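Local coordinates for protein pseudouridine synthase (PDB 2AUS) that probably isomerises uridine to pseudouridine in RNA, as a Cbf5 protein of the TruB family of pseudouridine synthases, at residues R126-M129 / K130-G134. Residues are numbered along the deposited sequence; the frame is centred on the assembly and turned at random.
Sequences RAVM and KEFEG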
ATOM      1  N   ARG A 126      -7.177  18.940  30.762  1.00 62.87           N
ATOM      2  CA  ARG A 126      -5.899  19.605  30.988  1.00 65.05           C
ATOM      3  C   ARG A 126      -5.298  19.325  32.358  1.00 66.20           C
ATOM      4  O   ARG A 126      -4.081  19.196  32.489  1.00 66.41           O
ATOM      5  CB  ARG A 126      -6.034  21.116  30.798  1.00 65.98           C
ATOM      6  CG  ARG A 126      -6.013  21.560  29.344  1.00 68.91           C
ATOM      7  CD  ARG A 126      -5.490  22.984  29.219  1.00 70.28           C
ATOM      8  NE  ARG A 126      -5.109  23.305  27.846  1.00 72.19           N
ATOM      9  CZ  ARG A 126      -5.971  23.432  26.843  1.00 73.01           C
ATOM     10  NH1 ARG A 126      -7.269  23.270  27.060  1.00 73.47           N
ATOM     11  NH2 ARG A 126      -5.533  23.716  25.621  1.00 73.23           N
ATOM     12  N   ALA A 127      -6.148  19.230  33.377  1.00 67.22           N
ATOM     13  CA  ALA A 127      -5.672  18.975  34.731  1.00 67.82           C
ATOM     14  C   ALA A 127      -5.166  17.548  34.888  1.00 68.10           C
ATOM     15  O   ALA A 127      -4.112  17.318  35.481  1.00 68.88           O
ATOM     16  CB  ALA A 127      -6.786  19.248  35.737  1.00 67.02           C
ATOM     17  N   VAL A 128      -5.919  16.592  34.353  1.00 68.35           N
ATOM     18  CA  VAL A 128      -5.552  15.185  34.443  1.00 68.52           C
ATOM     19  C   VAL A 128      -4.298  14.847  33.645  1.00 69.13           C
ATOM     20  O   VAL A 128      -3.475  14.039  34.079  1.00 69.23           O
ATOM     21  CB  VAL A 128      -6.695  14.283  33.955  1.00 68.10           C
ATOM     22  CG1 VAL A 128      -6.239  12.836  33.912  1.00 67.54           C
ATOM     23  CG2 VAL A 128      -7.887  14.433  34.882  1.00 69.24           C
ATOM     24  N   MET A 129      -4.153  15.455  32.475  1.00 68.82           N
ATOM     25  CA  MET A 129      -2.986  15.189  31.649  1.00 69.29           C
ATOM     26  C   MET A 129      -1.780  15.937  32.182  1.00 69.86           C
ATOM     27  O   MET A 129      -0.664  15.780  31.686  1.00 70.65           O
ATOM     28  CB  MET A 129      -3.259  15.577  30.198  1.00 67.90           C
ATOM     29  CG  MET A 129      -4.181  14.604  29.491  1.00 66.57           C
ATOM     30  SD  MET A 129      -4.453  15.040  27.780  1.00 67.14           S
ATOM     31  CE  MET A 129      -2.846  14.626  27.063  1.00 65.41           C
ATOM     32  N   LYS A 130      -2.011  16.753  33.201  1.00 69.99           N
ATOM     33  CA  LYS A 130      -0.933  17.509  33.815  1.00 70.94           C
ATOM     34  C   LYS A 130      -0.347  16.639  34.925  1.00 70.27           C
ATOM     35  O   LYS A 130       0.837  16.723  35.236  1.00 70.41           O
ATOM     36  CB  LYS A 130      -1.469  18.821  34.397  1.00 72.27           C
ATOM     37  CG  LYS A 130      -0.391  19.783  34.873  1.00 73.66           C
ATOM     38  CD  LYS A 130       0.484  20.243  33.714  1.00 75.52           C
ATOM     39  CE  LYS A 130       1.571  21.210  34.173  1.00 75.90           C
ATOM     40  NZ  LYS A 130       2.458  21.624  33.046  1.00 74.64           N
ATOM     41  N   GLU A 131      -1.187  15.784  35.497  1.00 69.50           N
ATOM     42  CA  GLU A 131      -0.768  14.900  36.575  1.00 69.88           C
ATOM     43  C   GLU A 131      -0.053  13.647  36.071  1.00 68.78           C
ATOM     44  O   GLU A 131       0.544  12.916  36.861  1.00 69.19           O
ATOM     45  CB  GLU A 131      -1.978  14.480  37.415  1.00 72.36           C
ATOM     46  CG  GLU A 131      -2.851  13.423  36.749  1.00 75.86           C
ATOM     47  CD  GLU A 131      -4.075  13.054  37.566  1.00 77.45           C
ATOM     48  OE1 GLU A 131      -4.897  13.953  37.851  1.00 77.83           O
ATOM     49  OE2 GLU A 131      -4.211  11.863  37.921  1.00 79.01           O
ATOM     50  N   PHE A 132      -0.128  13.380  34.769  1.00 66.91           N
ATOM     51  CA  PHE A 132       0.540  12.204  34.222  1.00 63.51           C
ATOM     52  C   PHE A 132       2.004  12.459  33.915  1.00 62.84           C
ATOM     53  O   PHE A 132       2.733  11.546  33.524  1.00 62.39           O
ATOM     54  CB  PHE A 132      -0.173  11.687  32.973  1.00 59.87           C
ATOM     55  CG  PHE A 132      -1.223  10.665  33.273  1.00 57.89           C
ATOM     56  CD1 PHE A 132      -2.500  11.053  33.662  1.00 56.86           C
ATOM     57  CD2 PHE A 132      -0.918   9.311  33.227  1.00 56.39           C
ATOM     58  CE1 PHE A 132      -3.459  10.104  34.003  1.00 57.67           C
ATOM     59  CE2 PHE A 132      -1.867   8.354  33.566  1.00 57.41           C
ATOM     60  CZ  PHE A 132      -3.143   8.752  33.957  1.00 58.34           C
ATOM     61  N   GLU A 133       2.431  13.703  34.085  1.00 62.37           N
ATOM     62  CA  GLU A 133       3.824  14.049  33.861  1.00 64.01           C
ATOM     63  C   GLU A 133       4.598  13.511  35.058  1.00 64.01           C
ATOM     64  O   GLU A 133       4.238  13.766  36.206  1.00 63.73           O
ATOM     65  CB  GLU A 133       3.987  15.565  33.755  1.00 63.70           C
ATOM     66  CG  GLU A 133       3.398  16.151  32.486  1.00 66.22           C
ATOM     67  CD  GLU A 133       3.319  17.660  32.525  1.00 67.81           C
ATOM     68  OE1 GLU A 133       2.556  18.187  33.362  1.00 70.92           O
ATOM     69  OE2 GLU A 133       4.020  18.318  31.726  1.00 66.67           O
ATOM     70  N   GLY A 134       5.649  12.752  34.780  1.00 64.56           N
ATOM     71  CA  GLY A 134       6.442  12.167  35.843  1.00 64.89           C
ATOM     72  C   GLY A 134       6.370  10.658  35.747  1.00 64.77           C
ATOM     73  O   GLY A 134       6.099  10.115  34.675  1.00 65.18           O
TER
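Val128 and Phe132, four residues apart at the end of helix 122-131, lie side by side and point the same way, with Val128 CG1 resting 3.9 Å from Phe132 CE1. Val128 CG1 stands anti to its own backbone N (chi1 174°), which carries this methyl toward the ring and leaves CG2 on the side of the backbone N. The ring turns its edge to the backbone of the same valine: Val128 O lies near the ring plane, beside CD1, although the place of this oxygen is less sure because it sits too close to a neighbour in the model. Around the pair, Ala190 of helix 180-191 touches both side chains, Leu191 adds to Val128 and His186 to Phe132, while Ile158 of strand 152-164 touches both Phe132 and Met129, whose side chain also meets Val168 and Phe170 of strand 167-174. Replacing Phe132 by an alanine would probably leave Val128 CG1 without its aromatic neighbour and open a gap between the helix end, Ile158 and His186.

The backbone grip is loosening here. Ala127 O takes weak hydrogen bonds from both Lys130 N (3.2 Å) and Glu131 N (3.3 Å), so one acceptor is shared between an i+3 and an i+4 donor, each bent well away from straight. The aliphatic root of Lys130 lies against the backbone, CB 3.3 Å from Arg126 O. Its chain turns at chi2 (63°) and then runs extended, bringing NZ 3.5 Å from Glu133 OE1 in a salt bridge. The other carboxylate oxygen, Glu133 OE2, accepts a hydrogen bond from Ile158 N, so the carboxylate ties the lysine to strand 152-164.

Gly134 then pairs with Val155 through the backbone and starts edge strand 134-137: the arrangement is the C-terminal end of an amphipathic surface helix, packed on an antiparallel sheet and turning directly into that sheet's edge strand.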